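Side-chain contacts in MHC I-like leukocyte 2 long form (Mus musculus, PDB 6A97), which binds heparan sulfate proteoglycans on the surface of fibroblasts and belongs to the MHC class I family: residues 25-30 / 183-188; 43-48 / 53-58; 91-96 / 129-134; 224-229 / 250-255. All coordinates share one frame; numbering follows the deposited sequence.

Contact 1: 25-30 / 183-188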
# COMPACT_ATOMS: atom_id res chain seq x y z
N LEU A 25 21.71 -7.10 7.74
CA LEU A 25 22.65 -6.23 8.43
C LEU A 25 23.31 -5.34 7.38
O LEU A 25 23.85 -5.84 6.40
CB LEU A 25 23.70 -7.03 9.19
CG LEU A 25 24.93 -6.27 9.69
CD1 LEU A 25 24.53 -5.13 10.61
CD2 LEU A 25 25.91 -7.20 10.39
N ARG A 26 23.24 -4.03 7.58
CA ARG A 26 23.79 -3.10 6.60
C ARG A 26 24.64 -2.02 7.25
O ARG A 26 24.22 -1.37 8.21
CB ARG A 26 22.68 -2.45 5.79
CG ARG A 26 23.18 -1.45 4.74
CD ARG A 26 22.02 -0.79 4.01
NE ARG A 26 21.21 -1.75 3.26
CZ ARG A 26 21.38 -2.04 1.98
NH1 ARG A 26 20.59 -2.93 1.38
NH2 ARG A 26 22.35 -1.45 1.28
N TYR A 27 25.85 -1.84 6.72
CA TYR A 27 26.75 -0.77 7.14
C TYR A 27 26.71 0.33 6.10
O TYR A 27 27.05 0.08 4.95
CB TYR A 27 28.18 -1.28 7.29
CG TYR A 27 28.39 -2.42 8.26
CD1 TYR A 27 28.11 -3.74 7.88
CD2 TYR A 27 28.91 -2.20 9.53
CE1 TYR A 27 28.32 -4.79 8.75
CE2 TYR A 27 29.12 -3.25 10.41
CZ TYR A 27 28.82 -4.54 10.02
OH TYR A 27 29.03 -5.59 10.88
N ASN A 28 26.29 1.52 6.49
CA ASN A 28 26.41 2.68 5.62
C ASN A 28 27.59 3.53 6.06
O ASN A 28 27.58 4.13 7.14
CB ASN A 28 25.11 3.50 5.63
CG ASN A 28 24.08 2.95 4.66
OD1 ASN A 28 24.26 1.87 4.10
ND2 ASN A 28 22.99 3.68 4.47
N VAL A 29 28.63 3.56 5.23
CA VAL A 29 29.88 4.22 5.57
C VAL A 29 30.10 5.44 4.69
O VAL A 29 29.86 5.39 3.48
CB VAL A 29 31.09 3.27 5.42
CG1 VAL A 29 32.38 3.95 5.83
CG2 VAL A 29 30.88 2.00 6.24
N ARG A 30 30.56 6.53 5.28
CA ARG A 30 30.90 7.71 4.49
C ARG A 30 32.11 8.43 5.06
O ARG A 30 32.21 8.62 6.27
CB ARG A 30 29.71 8.66 4.42
CG ARG A 30 30.04 10.01 3.84
CD ARG A 30 28.79 10.79 3.50
NE ARG A 30 27.96 11.02 4.68
CZ ARG A 30 28.00 12.13 5.41
NH1 ARG A 30 28.83 13.12 5.08
NH2 ARG A 30 27.21 12.26 6.47
N PRO A 183 27.89 -12.10 9.12
CA PRO A 183 26.80 -12.97 9.59
C PRO A 183 26.85 -13.26 11.10
O PRO A 183 25.81 -13.37 11.74
CB PRO A 183 27.00 -14.26 8.79
CG PRO A 183 27.72 -13.83 7.56
CD PRO A 183 28.64 -12.74 8.02
N ALA A 184 28.06 -13.38 11.65
CA ALA A 184 28.20 -13.61 13.09
C ALA A 184 27.72 -12.39 13.88
O ALA A 184 27.05 -12.52 14.90
CB ALA A 184 29.64 -13.95 13.43
N HIS A 185 28.07 -11.20 13.39
CA HIS A 185 27.60 -9.95 14.00
C HIS A 185 26.07 -9.87 13.98
O HIS A 185 25.44 -9.59 15.00
CB HIS A 185 28.19 -8.74 13.27
CG HIS A 185 29.65 -8.54 13.54
ND1 HIS A 185 30.31 -9.15 14.58
CD2 HIS A 185 30.57 -7.77 12.91
CE1 HIS A 185 31.58 -8.78 14.57
NE2 HIS A 185 31.76 -7.95 13.57
N LEU A 186 25.49 -10.12 12.81
CA LEU A 186 24.04 -10.08 12.65
C LEU A 186 23.35 -11.02 13.64
O LEU A 186 22.34 -10.66 14.25
CB LEU A 186 23.64 -10.46 11.22
CG LEU A 186 22.14 -10.60 10.94
CD1 LEU A 186 21.35 -9.36 11.41
CD2 LEU A 186 21.88 -10.86 9.45
N GLN A 187 23.90 -12.21 13.80
CA GLN A 187 23.35 -13.19 14.72
C GLN A 187 23.39 -12.68 16.15
O GLN A 187 22.43 -12.82 16.90
CB GLN A 187 24.10 -14.52 14.61
CG GLN A 187 23.26 -15.72 15.01
CD GLN A 187 21.94 -15.77 14.25
OE1 GLN A 187 21.92 -15.92 13.03
NE2 GLN A 187 20.84 -15.65 14.98
N ARG A 188 24.52 -12.08 16.52
CA ARG A 188 24.68 -11.54 17.86
C ARG A 188 23.72 -10.36 18.07
O ARG A 188 23.12 -10.24 19.13
CB ARG A 188 26.13 -11.11 18.08
CG ARG A 188 26.52 -10.97 19.55
CD ARG A 188 27.99 -10.58 19.70
NE ARG A 188 28.29 -9.31 19.04
CZ ARG A 188 29.00 -9.20 17.92
NH1 ARG A 188 29.49 -10.28 17.33
NH2 ARG A 188 29.22 -8.00 17.39
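Leu-25 and Tyr-27 of the strand meet His-185 and Leu-186 of the helix where helix 171-193 lies over the sheet floor of the MHC class I alpha-1/alpha-2 platform. The two short segments cross at 111°, with their axes 9.3 Å apart at closest approach, a separation bridged by side chains without a hydrogen bond between them. Leu-25 carries most of the strand's share. Its CG stands anti to the backbone N (chi1 166°), which sends CD2 up against the helix backbone: Leu-25 CD2 lies 3.8 Å from Leu-186 N and also touches His-185 CB. Lower down, Leu-25 CB and Leu-186 CB are 4.0 Å apart, and Leu-186 CD1 closes on the same Leu-25 CB. Tyr-27 reaches the helix with the end of its side chain alone. Its hydroxyl arrives at the edge of the His-185 ring, near the ring plane, where Tyr-27 OH lies 3.4 Å from His-185 CD2; the two side chains cross at roughly a right angle.

One shell out, a bond from Arg-188 helps to orient the imidazole through ND1, while Arg-188 NE forms a salt bridge with Glu-82 of helix 75-96. Val-89 on that helix touches both Tyr-27 and His-185, so the contact reaches across to the other helix of the platform. Beneath it, strand 23-31 is hydrogen-bonded through its backbone to strands 42-48 and 113-121. Arg-188 NH1 donates its hydrogen bond to His-185 ND1 over 3.1 Å. The N-H...N angle is 147°, and the arginine nitrogen lies somewhat tilted from the ring plane.

Contact 2: 43-48 / 53-58; sequences LVLIYV and FLKYNG
Ile-46, Phe-53 and Leu-43 bury the most surface in this antiparallel hairpin, whose strand segments run at 178° to each other. Ile-46 is the centre of a classic beta bulge: its O accepts from Phe-53 N at 2.7 Å, nearly in line with the carbonyl, and from Leu-54 N at 3.3 Å, where the C=O...N angle closes to 133°. Ile-46 N returns a bond to Leu-54 O, and in this hydrogen-bonded pair Ile-46 CB lies 4.0 Å from Leu-54 CB. The extra residue, Phe-53, runs alongside Val-48, whose CG2 meets Phe-53 CB at 3.8 Å and also touches CD2 of the ring. Leu-43 faces Asn-57 in a non-hydrogen-bonded pair; with its CG anti to the backbone N (chi1 172°), CD1 reaches Asn-57 CB at 3.6 Å. On the same face Leu-45 CD2 packs on Lys-55 CG at 3.6 Å, the two chains side by side. Outside the hairpin, Lys-55 NZ pairs with an acidic side chain of another protein's chain in a salt bridge.

On the opposite face Ile-46 and Leu-54 pack under Leu-86 of helix 75-96 and Tyr-189 of helix 171-193, Phe-53 meets Tyr-189 edge-to-face, and strand 23-31 continues the sheet beyond 42-48.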
# COMPACT_ATOMS: atom_id res chain seq x y z
N LEU A 43 32.05 8.24 9.04
CA LEU A 43 30.77 8.06 9.71
C LEU A 43 30.26 6.66 9.39
O LEU A 43 30.10 6.31 8.22
CB LEU A 43 29.74 9.11 9.29
CG LEU A 43 28.31 8.88 9.79
CD1 LEU A 43 28.23 8.90 11.34
CD2 LEU A 43 27.35 9.90 9.20
N VAL A 44 30.04 5.86 10.43
CA VAL A 44 29.54 4.51 10.23
C VAL A 44 28.18 4.37 10.89
O VAL A 44 28.04 4.63 12.08
CB VAL A 44 30.51 3.44 10.80
CG1 VAL A 44 30.00 2.05 10.45
CG2 VAL A 44 31.93 3.65 10.28
N LEU A 45 27.20 3.98 10.09
CA LEU A 45 25.84 3.76 10.58
C LEU A 45 25.46 2.31 10.32
O LEU A 45 25.61 1.81 9.20
CB LEU A 45 24.85 4.70 9.90
CG LEU A 45 25.09 6.20 10.09
CD1 LEU A 45 24.13 7.01 9.23
CD2 LEU A 45 24.95 6.57 11.55
N ILE A 46 24.97 1.64 11.35
CA ILE A 46 24.63 0.23 11.24
C ILE A 46 23.13 0.01 11.36
O ILE A 46 22.50 0.43 12.33
CB ILE A 46 25.35 -0.59 12.32
CG1 ILE A 46 26.86 -0.57 12.09
CG2 ILE A 46 24.85 -2.02 12.32
CD1 ILE A 46 27.62 -1.49 13.01
N TYR A 47 22.56 -0.65 10.35
CA TYR A 47 21.13 -0.92 10.30
C TYR A 47 20.84 -2.41 10.41
O TYR A 47 21.41 -3.23 9.69
CB TYR A 47 20.53 -0.39 8.99
CG TYR A 47 20.63 1.10 8.84
CD1 TYR A 47 19.56 1.93 9.15
CD2 TYR A 47 21.82 1.70 8.41
CE1 TYR A 47 19.65 3.29 9.02
CE2 TYR A 47 21.92 3.07 8.28
CZ TYR A 47 20.83 3.86 8.59
OH TYR A 47 20.91 5.22 8.46
N VAL A 48 19.94 -2.77 11.33
CA VAL A 48 19.42 -4.12 11.40
C VAL A 48 17.95 -4.11 10.98
O VAL A 48 17.13 -3.42 11.60
CB VAL A 48 19.54 -4.73 12.80
CG1 VAL A 48 19.17 -6.21 12.78
CG2 VAL A 48 20.95 -4.54 13.33
N PHE A 53 20.75 1.03 14.29
CA PHE A 53 21.06 0.30 15.50
C PHE A 53 22.28 0.88 16.20
O PHE A 53 22.28 1.11 17.41
CB PHE A 53 21.28 -1.19 15.17
CG PHE A 53 21.69 -2.03 16.34
CD1 PHE A 53 20.98 -1.99 17.53
CD2 PHE A 53 22.79 -2.87 16.25
CE1 PHE A 53 21.37 -2.76 18.61
CE2 PHE A 53 23.18 -3.64 17.33
CZ PHE A 53 22.46 -3.59 18.51
N LEU A 54 23.33 1.14 15.43
CA LEU A 54 24.56 1.66 16.02
C LEU A 54 25.13 2.76 15.14
O LEU A 54 24.92 2.77 13.92
CB LEU A 54 25.60 0.54 16.19
CG LEU A 54 25.33 -0.54 17.23
CD1 LEU A 54 26.27 -1.72 17.03
CD2 LEU A 54 25.48 0.04 18.63
N LYS A 55 25.86 3.67 15.76
CA LYS A 55 26.56 4.71 15.04
C LYS A 55 27.95 4.93 15.60
O LYS A 55 28.13 4.96 16.82
CB LYS A 55 25.79 6.04 15.10
CG LYS A 55 26.68 7.20 14.66
CD LYS A 55 26.03 8.54 14.77
CE LYS A 55 26.08 9.09 16.17
NZ LYS A 55 25.73 10.54 16.15
N TYR A 56 28.92 5.10 14.72
CA TYR A 56 30.21 5.65 15.10
C TYR A 56 30.53 6.80 14.18
O TYR A 56 30.54 6.64 12.96
CB TYR A 56 31.34 4.61 15.04
CG TYR A 56 32.71 5.23 15.22
CD1 TYR A 56 33.70 5.06 14.26
CD2 TYR A 56 33.01 5.99 16.35
CE1 TYR A 56 34.96 5.63 14.42
CE2 TYR A 56 34.26 6.57 16.52
CZ TYR A 56 35.24 6.38 15.55
OH TYR A 56 36.49 6.94 15.70
N ASN A 57 30.80 7.97 14.76
CA ASN A 57 31.16 9.13 13.97
C ASN A 57 32.53 9.66 14.38
O ASN A 57 32.67 10.25 15.45
CB ASN A 57 30.10 10.22 14.13
CG ASN A 57 30.32 11.39 13.19
OD1 ASN A 57 31.29 11.42 12.43
ND2 ASN A 57 29.40 12.35 13.21
N GLY A 58 33.53 9.44 13.54
CA GLY A 58 34.89 9.83 13.85
C GLY A 58 35.19 11.29 13.59
O GLY A 58 36.34 11.72 13.65

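Contact 3: 91-96 / 129-134; sequences EKLRGM and GFWHLG
A Met-aromatic contact joins the C-terminal end of helix 75-96 to strand 127-135, bringing a helix of the predicted alpha-1 region onto the alpha-2 part of the MHC class I platform floor. The nearest CA atoms, those of Leu-93 and Trp-131, are 11.3 Å apart, so the indole spans most of the gap. Trp-131 has its CG anti to the backbone N (chi1 -167°) and extends its six-membered ring toward the helix. Met-96 receives it at the edge: SD lies 4.8 Å from the centroid of that ring and 76° off its normal, clearly beside the ring rather than above it. The nearest ring atom is Trp-131 CH2, 3.7 Å from Met-96 SD, with CZ3 almost as near.

The methionine chain bends at its last torsion (chi3 -81°), which folds the terminal methyl back along the same edge, in the ring plane, with Met-96 CE 3.8 Å from Trp-131 CH2. Leu-93, one turn earlier, comes in obliquely and places CD2 4.0 Å from that same CH2 atom of Trp-131. A single corner of the indole therefore meets both helix side chains, through van der Waals and sulfur-aromatic contact with no hydrogen bond between the segments.

Around this corner, Trp-150 of strand 149-152 meets the Trp-131 ring edge-to-face, Phe-143 of strand 138-144 packs beside it, and Leu-93 rests on Leu-117 of strand 113-121.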
# COMPACT_ATOMS: atom_id res chain seq x y z
N GLU A 91 37.94 -0.00 12.25
CA GLU A 91 39.34 -0.28 11.93
C GLU A 91 39.49 -1.18 10.70
O GLU A 91 40.30 -0.91 9.81
CB GLU A 91 40.07 -0.95 13.10
CG GLU A 91 40.28 -0.08 14.32
CD GLU A 91 41.10 -0.80 15.39
OE1 GLU A 91 40.57 -1.72 16.04
OE2 GLU A 91 42.29 -0.44 15.56
N LYS A 92 38.73 -2.27 10.67
CA LYS A 92 38.80 -3.21 9.55
C LYS A 92 38.36 -2.55 8.25
O LYS A 92 39.02 -2.70 7.22
CB LYS A 92 37.94 -4.45 9.82
CG LYS A 92 38.51 -5.40 10.85
CD LYS A 92 37.64 -6.65 10.95
CE LYS A 92 38.22 -7.67 11.92
NZ LYS A 92 38.22 -7.15 13.32
N LEU A 93 37.26 -1.82 8.30
CA LEU A 93 36.74 -1.16 7.11
C LEU A 93 37.74 -0.14 6.58
O LEU A 93 37.98 -0.07 5.37
CB LEU A 93 35.40 -0.48 7.41
CG LEU A 93 34.27 -1.47 7.72
CD1 LEU A 93 32.95 -0.74 7.98
CD2 LEU A 93 34.12 -2.47 6.59
N ARG A 94 38.33 0.64 7.48
CA ARG A 94 39.37 1.59 7.10
C ARG A 94 40.53 0.89 6.40
O ARG A 94 40.99 1.34 5.35
CB ARG A 94 39.88 2.35 8.32
CG ARG A 94 41.12 3.19 8.04
CD ARG A 94 41.65 3.83 9.32
NE ARG A 94 40.60 4.59 10.00
CZ ARG A 94 40.22 5.81 9.65
NH1 ARG A 94 40.81 6.41 8.62
NH2 ARG A 94 39.26 6.43 10.32
N GLY A 95 41.00 -0.21 6.99
CA GLY A 95 42.11 -0.95 6.44
C GLY A 95 41.82 -1.47 5.04
O GLY A 95 42.61 -1.28 4.11
N MET A 96 40.66 -2.10 4.87
CA MET A 96 40.29 -2.67 3.58
C MET A 96 40.14 -1.60 2.50
O MET A 96 40.47 -1.84 1.33
CB MET A 96 38.99 -3.46 3.71
CG MET A 96 39.20 -4.87 4.22
SD MET A 96 37.69 -5.84 4.23
CE MET A 96 36.93 -5.28 5.75
N GLY A 129 25.89 -11.86 0.90
CA GLY A 129 26.65 -10.66 1.20
C GLY A 129 26.66 -9.66 0.06
O GLY A 129 26.39 -10.01 -1.09
N PHE A 130 26.96 -8.40 0.38
CA PHE A 130 27.06 -7.36 -0.64
C PHE A 130 28.03 -6.27 -0.21
O PHE A 130 28.25 -6.06 0.98
CB PHE A 130 25.67 -6.76 -0.93
CG PHE A 130 25.03 -6.08 0.25
CD1 PHE A 130 24.26 -6.80 1.15
CD2 PHE A 130 25.20 -4.72 0.46
CE1 PHE A 130 23.67 -6.18 2.24
CE2 PHE A 130 24.61 -4.09 1.54
CZ PHE A 130 23.85 -4.82 2.44
N TRP A 131 28.61 -5.58 -1.19
CA TRP A 131 29.50 -4.45 -0.91
C TRP A 131 29.57 -3.53 -2.12
O TRP A 131 30.08 -3.91 -3.18
CB TRP A 131 30.89 -4.96 -0.52
CG TRP A 131 31.80 -3.91 0.07
CD1 TRP A 131 31.80 -2.58 -0.21
CD2 TRP A 131 32.82 -4.13 1.05
NE1 TRP A 131 32.77 -1.95 0.54
CE2 TRP A 131 33.41 -2.88 1.32
CE3 TRP A 131 33.29 -5.26 1.73
CZ2 TRP A 131 34.45 -2.72 2.23
CZ3 TRP A 131 34.33 -5.10 2.63
CH2 TRP A 131 34.90 -3.85 2.88
N HIS A 132 29.07 -2.31 -1.95
CA HIS A 132 29.10 -1.31 -3.02
C HIS A 132 29.82 -0.05 -2.56
O HIS A 132 29.73 0.34 -1.40
CB HIS A 132 27.68 -0.94 -3.46
CG HIS A 132 26.80 -2.12 -3.75
ND1 HIS A 132 26.78 -2.75 -4.98
CD2 HIS A 132 25.91 -2.78 -2.97
CE1 HIS A 132 25.91 -3.75 -4.94
NE2 HIS A 132 25.38 -3.79 -3.73
N LEU A 133 30.54 0.58 -3.48
CA LEU A 133 31.13 1.89 -3.22
C LEU A 133 30.46 2.93 -4.11
O LEU A 133 30.06 2.64 -5.24
CB LEU A 133 32.64 1.89 -3.46
CG LEU A 133 33.49 0.90 -2.67
CD1 LEU A 133 34.93 0.98 -3.13
CD2 LEU A 133 33.40 1.21 -1.19
N GLY A 134 30.34 4.15 -3.59
CA GLY A 134 29.77 5.25 -4.35
C GLY A 134 30.71 6.43 -4.30
O GLY A 134 31.35 6.70 -3.28

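Contact 4: 224-229 / 250-255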
# COMPACT_ATOMS: atom_id res chain seq x y z
N PHE A 224 -0.47 6.46 11.33
CA PHE A 224 0.53 6.66 12.37
C PHE A 224 0.90 5.34 13.04
O PHE A 224 0.18 4.35 12.92
CB PHE A 224 0.04 7.63 13.44
CG PHE A 224 -0.25 9.01 12.93
CD1 PHE A 224 -1.48 9.32 12.39
CD2 PHE A 224 0.71 10.01 13.02
CE1 PHE A 224 -1.76 10.60 11.93
CE2 PHE A 224 0.45 11.29 12.56
CZ PHE A 224 -0.79 11.58 12.02
N ASN A 225 2.02 5.36 13.74
CA ASN A 225 2.41 4.28 14.64
C ASN A 225 2.66 2.98 13.90
O ASN A 225 2.27 1.91 14.37
CB ASN A 225 1.33 4.06 15.71
CG ASN A 225 1.90 3.55 17.02
OD1 ASN A 225 2.95 4.00 17.46
ND2 ASN A 225 1.21 2.60 17.64
N LEU A 226 3.29 3.08 12.74
CA LEU A 226 3.71 1.90 12.00
C LEU A 226 5.01 1.39 12.60
O LEU A 226 5.96 2.16 12.78
CB LEU A 226 3.88 2.24 10.51
CG LEU A 226 2.67 2.95 9.90
CD1 LEU A 226 2.93 3.36 8.47
CD2 LEU A 226 1.42 2.07 10.00
N TYR A 227 5.06 0.10 12.93
CA TYR A 227 6.22 -0.47 13.61
C TYR A 227 7.37 -0.76 12.66
O TYR A 227 8.53 -0.81 13.07
CB TYR A 227 5.82 -1.75 14.35
N THR A 228 7.05 -0.96 11.38
CA THR A 228 8.07 -1.17 10.36
C THR A 228 7.88 -0.16 9.23
O THR A 228 6.96 0.66 9.27
CB THR A 228 8.03 -2.60 9.78
OG1 THR A 228 6.83 -2.78 9.02
CG2 THR A 228 8.08 -3.63 10.90
N ARG A 229 8.75 -0.23 8.23
CA ARG A 229 8.72 0.73 7.13
C ARG A 229 7.90 0.24 5.94
O ARG A 229 8.07 0.72 4.82
CB ARG A 229 10.15 1.04 6.67
CG ARG A 229 10.98 1.77 7.70
CD ARG A 229 12.45 1.71 7.37
NE ARG A 229 13.27 2.37 8.38
CZ ARG A 229 14.01 3.45 8.15
NH1 ARG A 229 14.05 3.98 6.93
NH2 ARG A 229 14.72 3.99 9.13
N GLU A 250 12.48 3.60 2.00
CA GLU A 250 13.02 4.89 1.58
C GLU A 250 11.97 5.93 1.20
O GLU A 250 12.32 7.02 0.75
CB GLU A 250 13.98 4.67 0.41
CG GLU A 250 15.34 4.12 0.83
CD GLU A 250 16.16 3.61 -0.34
OE1 GLU A 250 15.76 3.84 -1.50
OE2 GLU A 250 17.23 3.00 -0.09
N THR A 251 10.70 5.60 1.38
CA THR A 251 9.62 6.53 1.04
C THR A 251 8.69 6.80 2.22
O THR A 251 7.96 7.79 2.23
CB THR A 251 8.79 6.02 -0.14
OG1 THR A 251 8.34 4.68 0.13
CG2 THR A 251 9.61 6.02 -1.42
N ILE A 252 8.70 5.91 3.20
CA ILE A 252 7.88 6.07 4.39
C ILE A 252 8.46 7.17 5.29
O ILE A 252 9.67 7.41 5.29
CB ILE A 252 7.75 4.74 5.17
CG1 ILE A 252 6.43 4.69 5.94
CG2 ILE A 252 8.95 4.50 6.07
CD1 ILE A 252 6.07 3.30 6.45
N LEU A 253 7.60 7.86 6.04
CA LEU A 253 8.04 8.98 6.86
C LEU A 253 8.39 8.56 8.28
O LEU A 253 7.58 7.94 8.98
CB LEU A 253 6.95 10.06 6.92
CG LEU A 253 6.41 10.60 5.59
CD1 LEU A 253 5.28 11.59 5.84
CD2 LEU A 253 7.52 11.24 4.79
N PRO A 254 9.62 8.89 8.72
CA PRO A 254 9.98 8.66 10.12
C PRO A 254 9.24 9.63 11.03
O PRO A 254 9.29 10.84 10.80
CB PRO A 254 11.49 8.91 10.14
CG PRO A 254 11.73 9.86 9.01
CD PRO A 254 10.72 9.49 7.95
N SER A 255 8.56 9.12 12.04
CA SER A 255 7.87 9.97 13.00
C SER A 255 8.84 10.55 14.02
O SER A 255 8.54 11.56 14.67
CB SER A 255 6.76 9.20 13.70
OG SER A 255 5.70 8.92 12.81
O HOH W 1 4.03 7.24 14.11
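Ile-252 is the hub here, with Leu-226 and Arg-229 as its partners within the immunoglobulin C1-set domain. Its CG1 extends anti to the backbone N (chi1 -152°), and with chi2 near 166° the chain stays stretched, so CD1 is carried to the opposite segment. There Ile-252 CD1 lies 3.7 Å from Leu-226 CD1 and also close to the backbone C of Arg-229. The same first torsion sets CG2 between the backbone N and the carbonyl carbon, where it meets the aliphatic base of the arginine: Ile-252 CG2 is 3.7 Å from Arg-229 CB, with Arg-229 CG nearly as near. Arg-229 is extended from CG to NE, which takes its guanidinium past the isoleucine to Glu-51, bound by NE in a salt bridge, and to Ser-249 O, bound by NH1.

A separate link runs through one water. It accepts from Asn-225 N at 2.8 Å and lies 2.7 Å from Ser-255 OG, which is also hydrogen-bonded to Gln-261.

No direct hydrogen bond joins the segments. The chemistry thus divides: methyl and methylene groups make most of the direct contact, while the arginine's charged end is taken up by the bond to Ser-249 O and the salt bridge to Glu-51, in the predicted alpha-1 region, tying this edge of the Ig domain to the platform.

Contacts 1, 2 and 3 share the eight-stranded floor of the platform, whereas contact 4 lies in the Ig-like domain. Contacts 1 and 2, with centres about 10 Å apart, adjoin directly: Tyr-27 CE2 packs 3.5 Å from Ile-46 CD1, and the neighbouring strands are probably hydrogen-bonded through Arg-26 O and Tyr-47 N. Contacts 1 and 3, about 11 Å apart between centres, meet where Val-29 CG2 lies 3.9 Å from Leu-93 CD1. Contacts 2 and 3 do not touch. Contact 4 is about 20 Å from contact 2 and about 28 Å from contact 3, centre to centre; its nearest atoms come within about 5 Å of contact 2.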